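Local atomic coordinates of glutamyl endopeptidase (Staphylococcus epidermidis, PDB entry 4JCN), a protein that cleaves peptide bonds, preferentially after glutamate and also after aspartate residues, as a secreted, monomeric serine endopeptidase of the chymotrypsin-like S1B family. Residues 45-50 with 92-97; 23-28 with 63-68; 147-152 with 159-164; 39-44 with 113-118. All blocks are in the same frame, centred on the assembly; numbering follows the deposited sequence.

Overall arrangement
Read from the N terminus, the chain first enters interaction 2, where strand 22-29 meets strand 64-67 across the seam of the N-terminal six-stranded barrel. Before that loop closes, segments 39-44 and 45-50 open interactions 4 and 1. Interaction 1 closes at 92-97, within the longer loop that interaction 4 closes at 113-118; both cross interaction 2, since their segments alternate with its own. The three touch one another: interaction 1 pairs two neighbouring strands of the barrel, 45-48 and 95-99, and interaction 4 ties its strand 32-42 to the loop leading toward the second sheet. Interaction 3 follows in series, a hairpin of that second sheet, about 20 Å from interaction 1 between centres.

Interaction 1 (45-50 with 92-97); sequences EILTNK and SDLAIL
Lys50 NZ is gripped by two backbone carbonyls: it donates to Ser92 O at 2.9 Å and also to the carbonyl of Tyr88. The lysine chain, extended beyond CG, runs past the turn that carries Asp93, its CG lying 3.4 Å from Leu94 O on the way. Asp93, predicted to be the charge-relay aspartate, sits at the centre of an inverse gamma turn. Its CG stands opposite the backbone N (chi1 -152°), which brings OD1 to 2.9 Å from Lys50 N, while OD2 is hydrogen-bonded to His51 ND1. The strand pairing thus places the aspartate beside the start of the histidine's helix, as in chymotrypsin-like proteases.

Behind the turn the strands run antiparallel. Ile46 and Leu97 exchange two hydrogen bonds, as do Thr48 and Ala95; that from Ile46 N to Leu97 O is nearly straight at 176°. On one face Ile46 CG1 lies alongside Leu97 CB at 3.8 Å. On the other, the CD2 branch of Leu47 slants across CG1 of Ile96 at 3.6 Å. Helix 200-209 covers this second face, Leu206 touching Leu47 and Phe205 touching Ile96, while strands 32-42 and 80-87 extend the sheet beyond 45-48 and 95-99 respectively.

Interaction 2 (23-28 with 63-68); sequences SFIYIP and ISVHPS
The first torsions of Ile25 (chi1 -63°) and Ile63 (chi1 -51°) both turn CG2 opposite the backbone N, and these methyls meet at 3.6 Å with the two side chains pointing the same way. Ile27 lies alongside Ile63 in a similar fashion, its CG1 reaching the CG1 of Ile63 at 4.0 Å. Further along the same face, Ser23 CB packs on CG1 of Val65, and the serine hydroxyl, bonded to Ala21 O, rests by the ring of Pro67.

Phe24 and His66 occupy the other face. The side chains lie side by side with their rings oblique, planes 41° apart and Phe24 CD2 3.6 Å from His66 ND1; beyond this pair, Tyr75 stacks on the imidazole and Tyr134 meets Phe24 edge-to-face. Two pairs of backbone bonds hold the register, Phe24 with His66 and Tyr26 with Ser64, the shortest being His66 N to Phe24 O at 2.8 Å. A water donates to Tyr26 O and is also hydrogen-bonded to Ser64 OG at 2.7 Å, bridging the strands beside their backbone bonds. Ile25 and Val65 both press inward on Ile46. The antiparallel pairing joins the two ends of the strand order, 22-29 and 64-67, and so closes the six-stranded N-terminal beta-barrel of the chymotrypsin fold.

Interaction 3 (147-152 with 159-164); sequences VGKVVY and RYDLST
Arg159 and Tyr152 run alongside each other from their CB atoms outward. Arg159 CB lies 3.8 Å from Tyr152 CB, CG also lies by that methylene, and CD meets both it and the root of the ring. The chain stays extended from CG to NE, carrying NE over CD1 and NH1 over the middle of the ring, 3.9 Å above its plane. The guanidinium is consequently stacked nearly flat on the tyrosine, with planes at 19° and CZ 4.2 Å from the ring centroid: a cation-pi contact over the face. A salt bridge from NE to Glu157 helps to fix the group's rotation.

Asp161 makes the second side-chain link. With CG between the backbone N and the carbonyl carbon (chi1 79°), OD1 turns back to accept the backbone N-H of Lys149 at 3.0 Å, the donor coming from above the carboxylate plane, and it also receives Asn5 ND2. The backbone of Asp161 answers with a bond from N to Lys149 O. Beyond it, Leu162 CB packs tightly on Val147 O at 3.1 Å, and its CD2 lies beside the backbone of Gly148.

Arg159 O takes a bond from Val151 N at 2.8 Å and a weak one from Tyr152 N. Both residues therefore face Arg159, the signature of a classic beta bulge, here set in the antiparallel hairpin of strands 143-154 and 157-160 in the second sheet of this chymotrypsin-like protease.

Interaction 4 (39-44 with 113-118); sequences VVVGEN and KPATIS
Ala115 N donates to Val40 O across 2.9 Å in an almost straight bond, 176° at the hydrogen. It is the one direct hydrogen bond between the strand and the loop, which run nearly at right angles to each other. Around it the side-chain contacts are mostly apolar. Ala115 CB touches CG2 of Val39 at 3.8 Å, and Pro114 lays its CB against the carbonyl carbon of Val41 at 3.6 Å, its CG reaching on to Gly42. CG1 of Val41 and CD1 of Ile117 meet obliquely at 3.9 Å; both of the isoleucine's torsions are near -60° (chi1 -54°, chi2 -56°), and this bend brings CD1 round to the valine. A water donates to Val41 O at 2.6 Å and to Ala115 O at 2.8 Å, a second polar bridge.

Strand 32-42 belongs to the N-terminal barrel of the chymotrypsin fold, and 113-118 to the loop that leads from it toward the second sheet. In the barrel Val41 and Gly42 both face Glu45, forming a classic beta bulge at the turn into strand 45-48.

Further out, Leu47 packs on Val39 and Val41, and Ile108 of helix 108-111 touches Val40. On the loop side, Val180 of strand 180-188 packs against Ala115 and Ile117 and is joined to Thr116 by a backbone hydrogen bond.

Interaction 1 (45-50 with 92-97)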
loop_
_atom_site.group_PDB
_atom_site.type_symbol
_atom_site.label_atom_id
_atom_site.label_comp_id
_atom_site.label_asym_id
_atom_site.label_seq_id
_atom_site.Cartn_x
_atom_site.Cartn_y
_atom_site.Cartn_z
ATOM N N GLU A 45 -8.242 -8.997 -2.326
ATOM C CA GLU A 45 -6.793 -8.872 -2.167
ATOM C C GLU A 45 -6.305 -7.435 -2.027
ATOM O O GLU A 45 -6.742 -6.503 -2.766
ATOM C CB GLU A 45 -6.009 -9.545 -3.288
ATOM C CG GLU A 45 -6.230 -11.060 -3.356
ATOM C CD GLU A 45 -7.483 -11.507 -4.112
ATOM O OE1 GLU A 45 -8.206 -10.744 -4.858
ATOM O OE2 GLU A 45 -7.736 -12.711 -3.883
ATOM N N ILE A 46 -5.365 -7.289 -1.091
ATOM C CA ILE A 46 -4.516 -6.127 -0.964
ATOM C C ILE A 46 -3.050 -6.485 -1.119
ATOM O O ILE A 46 -2.613 -7.639 -0.917
ATOM C CB ILE A 46 -4.701 -5.318 0.314
ATOM C CG1 ILE A 46 -4.112 -6.014 1.512
ATOM C CG2 ILE A 46 -6.149 -5.123 0.573
ATOM C CD1 ILE A 46 -3.866 -5.117 2.715
ATOM N N LEU A 47 -2.274 -5.492 -1.536
ATOM C CA LEU A 47 -0.809 -5.578 -1.491
ATOM C C LEU A 47 -0.323 -4.717 -0.316
ATOM O O LEU A 47 -0.889 -3.633 -0.054
ATOM C CB LEU A 47 -0.200 -5.006 -2.753
ATOM C CG LEU A 47 -0.569 -5.673 -4.057
ATOM C CD1 LEU A 47 0.292 -5.064 -5.158
ATOM C CD2 LEU A 47 -0.244 -7.176 -3.830
ATOM N N THR A 48 0.682 -5.206 0.378
ATOM C CA THR A 48 1.345 -4.515 1.467
ATOM C C THR A 48 2.767 -5.107 1.557
ATOM O O THR A 48 3.245 -5.781 0.619
ATOM C CB THR A 48 0.534 -4.599 2.796
ATOM O OG1 THR A 48 1.170 -3.754 3.769
ATOM C CG2 THR A 48 0.443 -6.011 3.311
ATOM N N ASN A 49 3.455 -4.849 2.658
ATOM C CA ASN A 49 4.822 -5.368 2.895
ATOM C C ASN A 49 4.818 -6.709 3.619
ATOM O O ASN A 49 3.918 -7.054 4.396
ATOM C CB ASN A 49 5.706 -4.409 3.675
ATOM C CG ASN A 49 5.886 -3.084 3.021
ATOM O OD1 ASN A 49 5.962 -2.903 1.743
ATOM N ND2 ASN A 49 5.926 -2.123 3.837
ATOM N N LYS A 50 5.820 -7.506 3.349
ATOM C CA LYS A 50 6.124 -8.688 4.195
ATOM C C LYS A 50 6.254 -8.239 5.643
ATOM O O LYS A 50 5.722 -8.922 6.549
ATOM C CB LYS A 50 7.435 -9.408 3.765
ATOM C CG LYS A 50 7.285 -10.286 2.523
ATOM C CD LYS A 50 8.637 -10.639 1.886
ATOM C CE LYS A 50 8.419 -11.640 0.758
ATOM N NZ LYS A 50 9.678 -11.842 0.013
ATOM N N SER A 92 12.021 -9.173 -2.231
ATOM C CA SER A 92 11.447 -7.849 -2.077
ATOM C C SER A 92 10.389 -7.951 -0.957
ATOM O O SER A 92 9.788 -9.005 -0.761
ATOM C CB SER A 92 10.733 -7.366 -3.383
ATOM O OG SER A 92 11.706 -6.779 -4.146
ATOM N N ASP A 93 10.208 -6.824 -0.293
ATOM C CA ASP A 93 9.222 -6.620 0.840
ATOM C C ASP A 93 7.764 -6.416 0.392
ATOM O O ASP A 93 7.212 -5.393 0.538
ATOM C CB ASP A 93 9.755 -5.439 1.687
ATOM C CG ASP A 93 9.344 -5.506 3.136
ATOM O OD1 ASP A 93 8.428 -6.314 3.406
ATOM O OD2 ASP A 93 9.846 -4.675 3.922
ATOM N N LEU A 94 7.221 -7.470 -0.182
ATOM C CA LEU A 94 5.961 -7.559 -0.799
ATOM C C LEU A 94 5.233 -8.808 -0.441
ATOM O O LEU A 94 5.744 -9.923 -0.511
ATOM C CB LEU A 94 6.079 -7.440 -2.363
ATOM C CG LEU A 94 4.801 -7.407 -3.205
ATOM C CD1 LEU A 94 4.013 -6.142 -2.969
ATOM C CD2 LEU A 94 5.091 -7.552 -4.725
ATOM N N ALA A 95 3.963 -8.615 -0.078
ATOM C CA ALA A 95 3.045 -9.687 0.181
ATOM C C ALA A 95 1.615 -9.294 -0.287
ATOM O O ALA A 95 1.217 -8.194 -0.201
ATOM C CB ALA A 95 3.023 -10.047 1.629
ATOM N N ILE A 96 0.864 -10.306 -0.727
ATOM C CA ILE A 96 -0.547 -10.235 -0.914
ATOM C C ILE A 96 -1.163 -10.665 0.403
ATOM O O ILE A 96 -0.736 -11.685 0.995
ATOM C CB ILE A 96 -0.984 -11.212 -2.005
ATOM C CG1 ILE A 96 -0.474 -10.772 -3.402
ATOM C CG2 ILE A 96 -2.502 -11.247 -2.087
ATOM C CD1 ILE A 96 -0.628 -11.853 -4.445
ATOM N N LEU A 97 -2.198 -9.942 0.799
ATOM C CA LEU A 97 -3.096 -10.389 1.880
ATOM C C LEU A 97 -4.456 -10.543 1.256
ATOM O O LEU A 97 -5.079 -9.578 0.797
ATOM C CB LEU A 97 -3.188 -9.364 3.002
ATOM C CG LEU A 97 -4.121 -9.702 4.145
ATOM C CD1 LEU A 97 -3.608 -10.924 4.885
ATOM C CD2 LEU A 97 -4.133 -8.515 5.078
#

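Interaction 2 (23-28 with 63-68)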
loop_
_atom_site.group_PDB
_atom_site.type_symbol
_atom_site.label_atom_id
_atom_site.label_comp_id
_atom_site.label_asym_id
_atom_site.label_seq_id
_atom_site.Cartn_x
_atom_site.Cartn_y
_atom_site.Cartn_z
ATOM N N SER A 23 -5.512 1.752 1.736
ATOM C CA SER A 23 -6.043 1.052 2.893
ATOM C C SER A 23 -5.146 1.174 4.099
ATOM O O SER A 23 -3.881 1.144 4.046
ATOM C CB SER A 23 -6.240 -0.430 2.562
ATOM O OG SER A 23 -7.103 -0.601 1.441
ATOM N N PHE A 24 -5.820 1.332 5.219
ATOM C CA PHE A 24 -5.210 1.355 6.543
ATOM C C PHE A 24 -5.179 -0.020 7.194
ATOM O O PHE A 24 -6.148 -0.756 7.145
ATOM C CB PHE A 24 -5.977 2.372 7.419
ATOM C CG PHE A 24 -5.654 2.297 8.916
ATOM C CD1 PHE A 24 -4.470 2.780 9.443
ATOM C CD2 PHE A 24 -6.611 1.810 9.775
ATOM C CE1 PHE A 24 -4.161 2.689 10.805
ATOM C CE2 PHE A 24 -6.334 1.696 11.122
ATOM C CZ PHE A 24 -5.137 2.132 11.648
ATOM N N ILE A 25 -4.054 -0.415 7.781
ATOM C CA ILE A 25 -3.900 -1.759 8.346
ATOM C C ILE A 25 -3.588 -1.590 9.837
ATOM O O ILE A 25 -2.681 -0.812 10.218
ATOM C CB ILE A 25 -2.751 -2.517 7.651
ATOM C CG1 ILE A 25 -3.115 -2.694 6.163
ATOM C CG2 ILE A 25 -2.536 -3.868 8.320
ATOM C CD1 ILE A 25 -2.042 -3.371 5.361
ATOM N N TYR A 26 -4.273 -2.387 10.645
ATOM C CA TYR A 26 -4.136 -2.398 12.134
ATOM C C TYR A 26 -3.917 -3.823 12.584
ATOM O O TYR A 26 -4.717 -4.734 12.236
ATOM C CB TYR A 26 -5.411 -1.762 12.739
ATOM C CG TYR A 26 -5.303 -1.615 14.281
ATOM C CD1 TYR A 26 -5.629 -2.662 15.147
ATOM C CD2 TYR A 26 -4.882 -0.403 14.834
ATOM C CE1 TYR A 26 -5.467 -2.494 16.563
ATOM C CE2 TYR A 26 -4.747 -0.230 16.227
ATOM C CZ TYR A 26 -5.091 -1.274 17.064
ATOM O OH TYR A 26 -4.972 -1.130 18.429
ATOM N N ILE A 27 -2.829 -4.013 13.328
ATOM C CA ILE A 27 -2.485 -5.305 13.864
ATOM C C ILE A 27 -2.215 -5.139 15.377
ATOM O O ILE A 27 -1.161 -4.642 15.753
ATOM C CB ILE A 27 -1.274 -5.951 13.165
ATOM C CG1 ILE A 27 -1.531 -6.111 11.663
ATOM C CG2 ILE A 27 -0.990 -7.344 13.766
ATOM C CD1 ILE A 27 -0.272 -6.495 10.894
ATOM N N PRO A 28 -3.111 -5.734 16.223
ATOM C CA PRO A 28 -2.683 -5.737 17.627
ATOM C C PRO A 28 -1.436 -6.584 17.899
ATOM O O PRO A 28 -1.238 -7.599 17.245
ATOM C CB PRO A 28 -3.920 -6.293 18.368
ATOM C CG PRO A 28 -4.607 -7.133 17.392
ATOM C CD PRO A 28 -4.296 -6.548 16.011
ATOM N N ILE A 63 -5.128 -9.351 11.424
ATOM C CA ILE A 63 -4.972 -8.179 10.569
ATOM C C ILE A 63 -6.385 -7.607 10.198
ATOM O O ILE A 63 -7.238 -8.264 9.626
ATOM C CB ILE A 63 -4.179 -8.509 9.238
ATOM C CG1 ILE A 63 -2.892 -9.230 9.548
ATOM C CG2 ILE A 63 -3.912 -7.207 8.483
ATOM C CD1 ILE A 63 -2.203 -9.803 8.349
ATOM N N SER A 64 -6.593 -6.357 10.561
ATOM C CA SER A 64 -7.696 -5.573 10.110
ATOM C C SER A 64 -7.297 -4.621 8.991
ATOM O O SER A 64 -6.314 -3.892 9.150
ATOM C CB SER A 64 -8.212 -4.793 11.299
ATOM O OG SER A 64 -8.769 -5.663 12.277
ATOM N N VAL A 65 -8.051 -4.638 7.876
ATOM C CA VAL A 65 -7.849 -3.744 6.741
ATOM C C VAL A 65 -9.056 -2.814 6.520
ATOM O O VAL A 65 -10.194 -3.314 6.408
ATOM C CB VAL A 65 -7.614 -4.571 5.421
ATOM C CG1 VAL A 65 -7.321 -3.680 4.204
ATOM C CG2 VAL A 65 -6.519 -5.531 5.567
ATOM N N HIS A 66 -8.817 -1.495 6.538
ATOM C CA HIS A 66 -9.847 -0.495 6.423
ATOM C C HIS A 66 -9.547 0.313 5.159
ATOM O O HIS A 66 -8.781 1.274 5.186
ATOM C CB HIS A 66 -9.834 0.421 7.597
ATOM C CG HIS A 66 -10.055 -0.246 8.918
ATOM N ND1 HIS A 66 -9.057 -0.877 9.626
ATOM C CD2 HIS A 66 -11.172 -0.315 9.691
ATOM C CE1 HIS A 66 -9.529 -1.289 10.791
ATOM N NE2 HIS A 66 -10.797 -0.986 10.847
ATOM N N PRO A 67 -10.165 -0.083 4.040
ATOM C CA PRO A 67 -9.969 0.692 2.811
ATOM C C PRO A 67 -10.622 2.060 2.928
ATOM O O PRO A 67 -11.671 2.222 3.549
ATOM C CB PRO A 67 -10.615 -0.184 1.745
ATOM C CG PRO A 67 -11.583 -1.038 2.462
ATOM C CD PRO A 67 -11.028 -1.259 3.843
ATOM N N SER A 68 -9.955 3.084 2.433
ATOM C CA SER A 68 -10.428 4.433 2.463
ATOM C C SER A 68 -10.658 4.971 3.873
ATOM O O SER A 68 -11.499 5.859 4.025
ATOM C CB SER A 68 -11.753 4.552 1.619
ATOM O OG SER A 68 -11.923 3.450 0.733
HETATM O O HOH W 1 -6.801 -6.340 13.939
#

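Interaction 3 (147-152 with 159-164)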
loop_
_atom_site.group_PDB
_atom_site.type_symbol
_atom_site.label_atom_id
_atom_site.label_comp_id
_atom_site.label_asym_id
_atom_site.label_seq_id
_atom_site.Cartn_x
_atom_site.Cartn_y
_atom_site.Cartn_z
ATOM N N VAL A 147 4.319 13.953 -2.303
ATOM C CA VAL A 147 4.710 14.176 -3.704
ATOM C C VAL A 147 6.216 14.046 -3.795
ATOM O O VAL A 147 6.937 14.510 -2.912
ATOM C CB VAL A 147 4.245 15.591 -4.151
ATOM C CG1 VAL A 147 4.860 15.967 -5.471
ATOM C CG2 VAL A 147 2.723 15.641 -4.244
ATOM N N GLY A 148 6.710 13.383 -4.839
ATOM C CA GLY A 148 8.113 13.260 -5.047
ATOM C C GLY A 148 8.528 12.787 -6.468
ATOM O O GLY A 148 7.697 12.662 -7.349
ATOM N N LYS A 149 9.807 12.548 -6.574
ATOM C CA LYS A 149 10.483 12.150 -7.836
ATOM C C LYS A 149 11.203 10.870 -7.644
ATOM O O LYS A 149 11.903 10.704 -6.668
ATOM C CB LYS A 149 11.572 13.175 -8.275
ATOM C CG LYS A 149 10.998 14.388 -8.949
ATOM C CD LYS A 149 12.112 15.222 -9.570
ATOM C CE LYS A 149 11.548 16.475 -10.205
ATOM N NZ LYS A 149 10.970 16.144 -11.527
ATOM N N VAL A 150 11.101 10.006 -8.662
ATOM C CA VAL A 150 11.840 8.817 -8.777
ATOM C C VAL A 150 13.331 9.162 -8.925
ATOM O O VAL A 150 13.718 9.984 -9.801
ATOM C CB VAL A 150 11.341 7.931 -9.962
ATOM C CG1 VAL A 150 12.271 6.708 -10.129
ATOM C CG2 VAL A 150 9.943 7.510 -9.732
ATOM N N VAL A 151 14.179 8.556 -8.102
ATOM C CA VAL A 151 15.633 8.776 -8.251
ATOM C C VAL A 151 16.439 7.577 -8.722
ATOM O O VAL A 151 17.556 7.758 -9.195
ATOM C CB VAL A 151 16.256 9.429 -7.009
ATOM C CG1 VAL A 151 15.491 10.707 -6.666
ATOM C CG2 VAL A 151 16.266 8.434 -5.814
ATOM N N TYR A 152 15.887 6.364 -8.602
ATOM C CA TYR A 152 16.575 5.080 -8.821
ATOM C C TYR A 152 15.593 3.999 -9.206
ATOM O O TYR A 152 14.580 3.807 -8.534
ATOM C CB TYR A 152 17.382 4.640 -7.592
ATOM C CG TYR A 152 18.099 3.324 -7.758
ATOM C CD1 TYR A 152 17.407 2.102 -7.590
ATOM C CD2 TYR A 152 19.417 3.259 -8.143
ATOM C CE1 TYR A 152 18.067 0.902 -7.726
ATOM C CE2 TYR A 152 20.036 2.067 -8.310
ATOM C CZ TYR A 152 19.351 0.903 -8.111
ATOM O OH TYR A 152 20.006 -0.260 -8.277
ATOM N N ARG A 159 13.477 3.760 -5.900
ATOM C CA ARG A 159 13.743 4.809 -4.850
ATOM C C ARG A 159 13.273 6.189 -5.309
ATOM O O ARG A 159 13.267 6.483 -6.483
ATOM C CB ARG A 159 15.198 4.852 -4.490
ATOM C CG ARG A 159 15.750 3.553 -3.961
ATOM C CD ARG A 159 17.250 3.604 -3.955
ATOM N NE ARG A 159 17.846 2.327 -3.585
ATOM C CZ ARG A 159 19.113 1.941 -3.793
ATOM N NH1 ARG A 159 20.003 2.789 -4.276
ATOM N NH2 ARG A 159 19.519 0.702 -3.395
ATOM N N TYR A 160 12.762 7.007 -4.366
ATOM C CA TYR A 160 12.309 8.315 -4.670
ATOM C C TYR A 160 12.815 9.291 -3.581
ATOM O O TYR A 160 13.242 8.869 -2.483
ATOM C CB TYR A 160 10.772 8.410 -4.768
ATOM C CG TYR A 160 10.025 7.485 -3.863
ATOM C CD1 TYR A 160 9.750 7.735 -2.578
ATOM C CD2 TYR A 160 9.629 6.244 -4.375
ATOM C CE1 TYR A 160 9.069 6.740 -1.783
ATOM C CE2 TYR A 160 8.965 5.326 -3.629
ATOM C CZ TYR A 160 8.704 5.576 -2.313
ATOM O OH TYR A 160 8.017 4.487 -1.720
ATOM N N ASP A 161 12.610 10.567 -3.855
ATOM C CA ASP A 161 13.098 11.645 -2.991
ATOM C C ASP A 161 12.023 12.184 -1.998
ATOM O O ASP A 161 12.269 13.200 -1.356
ATOM C CB ASP A 161 13.654 12.787 -3.893
ATOM C CG ASP A 161 12.555 13.680 -4.489
ATOM O OD1 ASP A 161 11.357 13.459 -4.225
ATOM O OD2 ASP A 161 12.860 14.625 -5.271
ATOM N N LEU A 162 10.799 11.668 -2.026
ATOM C CA LEU A 162 9.659 12.209 -1.157
ATOM C C LEU A 162 9.647 11.567 0.240
ATOM O O LEU A 162 10.169 10.435 0.431
ATOM C CB LEU A 162 8.276 11.963 -1.778
ATOM C CG LEU A 162 7.760 10.531 -2.059
ATOM C CD1 LEU A 162 7.065 9.916 -0.852
ATOM C CD2 LEU A 162 6.848 10.438 -3.297
ATOM N N SER A 163 9.016 12.268 1.196
ATOM C CA SER A 163 9.082 11.875 2.629
ATOM C C SER A 163 7.970 10.900 3.031
ATOM O O SER A 163 6.817 11.011 2.539
ATOM C CB SER A 163 9.003 13.106 3.534
ATOM O OG SER A 163 10.062 13.965 3.214
ATOM N N THR A 164 8.316 9.969 3.937
ATOM C CA THR A 164 7.343 9.017 4.522
ATOM C C THR A 164 7.717 8.728 6.007
ATOM O O THR A 164 8.827 9.071 6.472
ATOM C CB THR A 164 7.378 7.670 3.808
ATOM O OG1 THR A 164 8.711 7.116 3.951
ATOM C CG2 THR A 164 6.933 7.814 2.275
HETATM O O HOH W 2 6.924 14.622 0.026
#

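Interaction 4 (39-44 with 113-118)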
loop_
_atom_site.group_PDB
_atom_site.type_symbol
_atom_site.label_atom_id
_atom_site.label_comp_id
_atom_site.label_asym_id
_atom_site.label_seq_id
_atom_site.Cartn_x
_atom_site.Cartn_y
_atom_site.Cartn_z
ATOM N N VAL A 39 -2.902 -1.476 -0.442
ATOM C CA VAL A 39 -3.702 -1.058 -1.594
ATOM C C VAL A 39 -4.520 -2.277 -2.151
ATOM O O VAL A 39 -4.019 -3.392 -2.295
ATOM C CB VAL A 39 -2.840 -0.411 -2.682
ATOM C CG1 VAL A 39 -1.801 -1.421 -3.263
ATOM C CG2 VAL A 39 -3.724 0.253 -3.707
ATOM N N VAL A 40 -5.822 -2.057 -2.241
ATOM C CA VAL A 40 -6.747 -3.098 -2.750
ATOM C C VAL A 40 -6.420 -3.231 -4.243
ATOM O O VAL A 40 -6.409 -2.202 -4.974
ATOM C CB VAL A 40 -8.224 -2.686 -2.573
ATOM C CG1 VAL A 40 -9.176 -3.713 -3.187
ATOM C CG2 VAL A 40 -8.499 -2.530 -1.085
ATOM N N VAL A 41 -6.153 -4.447 -4.637
ATOM C CA VAL A 41 -5.809 -4.753 -6.039
ATOM C C VAL A 41 -6.680 -5.828 -6.670
ATOM O O VAL A 41 -6.555 -6.104 -7.872
ATOM C CB VAL A 41 -4.322 -5.067 -6.166
ATOM C CG1 VAL A 41 -3.490 -3.845 -5.750
ATOM C CG2 VAL A 41 -3.935 -6.306 -5.395
ATOM N N GLY A 42 -7.587 -6.452 -5.905
ATOM C CA GLY A 42 -8.429 -7.462 -6.484
ATOM C C GLY A 42 -9.655 -7.670 -5.627
ATOM O O GLY A 42 -9.780 -7.052 -4.569
ATOM N N GLU A 43 -10.517 -8.603 -6.044
ATOM C CA GLU A 43 -11.775 -8.839 -5.332
ATOM C C GLU A 43 -11.616 -9.079 -3.839
ATOM O O GLU A 43 -12.462 -8.637 -3.085
ATOM C CB GLU A 43 -12.461 -10.101 -5.981
ATOM C CG GLU A 43 -13.891 -10.403 -5.540
ATOM C CD GLU A 43 -14.969 -9.467 -6.083
ATOM O OE1 GLU A 43 -14.710 -8.479 -6.844
ATOM O OE2 GLU A 43 -16.137 -9.723 -5.708
ATOM N N ASN A 44 -10.624 -9.894 -3.432
ATOM C CA ASN A 44 -10.342 -10.194 -1.995
ATOM C C ASN A 44 -8.946 -9.864 -1.582
ATOM O O ASN A 44 -8.496 -10.392 -0.590
ATOM C CB ASN A 44 -10.665 -11.645 -1.628
ATOM C CG ASN A 44 -12.093 -12.006 -1.945
ATOM O OD1 ASN A 44 -13.033 -11.461 -1.304
ATOM N ND2 ASN A 44 -12.281 -12.872 -2.982
ATOM N N LYS A 113 -12.919 0.312 -5.815
ATOM C CA LYS A 113 -12.412 -0.113 -7.092
ATOM C C LYS A 113 -10.969 -0.604 -6.869
ATOM O O LYS A 113 -10.078 0.190 -6.389
ATOM C CB LYS A 113 -12.374 1.021 -8.076
ATOM C CG LYS A 113 -13.698 1.734 -8.338
ATOM C CD LYS A 113 -13.565 2.989 -9.257
ATOM C CE LYS A 113 -12.584 4.123 -8.784
ATOM N NZ LYS A 113 -12.699 4.814 -7.414
ATOM N N PRO A 114 -10.711 -1.841 -7.269
ATOM C CA PRO A 114 -9.298 -2.266 -7.189
ATOM C C PRO A 114 -8.403 -1.349 -7.998
ATOM O O PRO A 114 -8.784 -0.927 -9.103
ATOM C CB PRO A 114 -9.324 -3.690 -7.764
ATOM C CG PRO A 114 -10.661 -4.177 -7.391
ATOM C CD PRO A 114 -11.553 -2.954 -7.682
ATOM N N ALA A 115 -7.221 -1.034 -7.449
ATOM C CA ALA A 115 -6.263 -0.124 -8.084
ATOM C C ALA A 115 -5.783 -0.722 -9.400
ATOM O O ALA A 115 -5.669 -1.938 -9.524
ATOM C CB ALA A 115 -5.062 0.081 -7.210
ATOM N N THR A 116 -5.449 0.189 -10.300
ATOM C CA THR A 116 -4.727 -0.138 -11.533
ATOM C C THR A 116 -3.258 -0.246 -11.305
ATOM O O THR A 116 -2.652 0.691 -10.775
ATOM C CB THR A 116 -5.020 0.883 -12.646
ATOM O OG1 THR A 116 -6.423 0.873 -12.858
ATOM C CG2 THR A 116 -4.266 0.500 -13.886
ATOM N N ILE A 117 -2.684 -1.387 -11.688
ATOM C CA ILE A 117 -1.251 -1.611 -11.584
ATOM C C ILE A 117 -0.634 -1.108 -12.912
ATOM O O ILE A 117 -1.133 -1.482 -13.965
ATOM C CB ILE A 117 -0.870 -3.101 -11.356
ATOM C CG1 ILE A 117 -1.595 -3.725 -10.127
ATOM C CG2 ILE A 117 0.601 -3.283 -11.174
ATOM C CD1 ILE A 117 -1.344 -2.956 -8.848
ATOM N N SER A 118 0.436 -0.323 -12.840
ATOM C CA SER A 118 1.230 -0.010 -14.040
ATOM C C SER A 118 2.055 -1.258 -14.561
ATOM O O SER A 118 2.740 -1.916 -13.805
ATOM C CB SER A 118 2.195 1.161 -13.762
ATOM O OG SER A 118 3.047 1.568 -14.904
HETATM O O HOH W 3 -6.295 -4.614 -9.985
#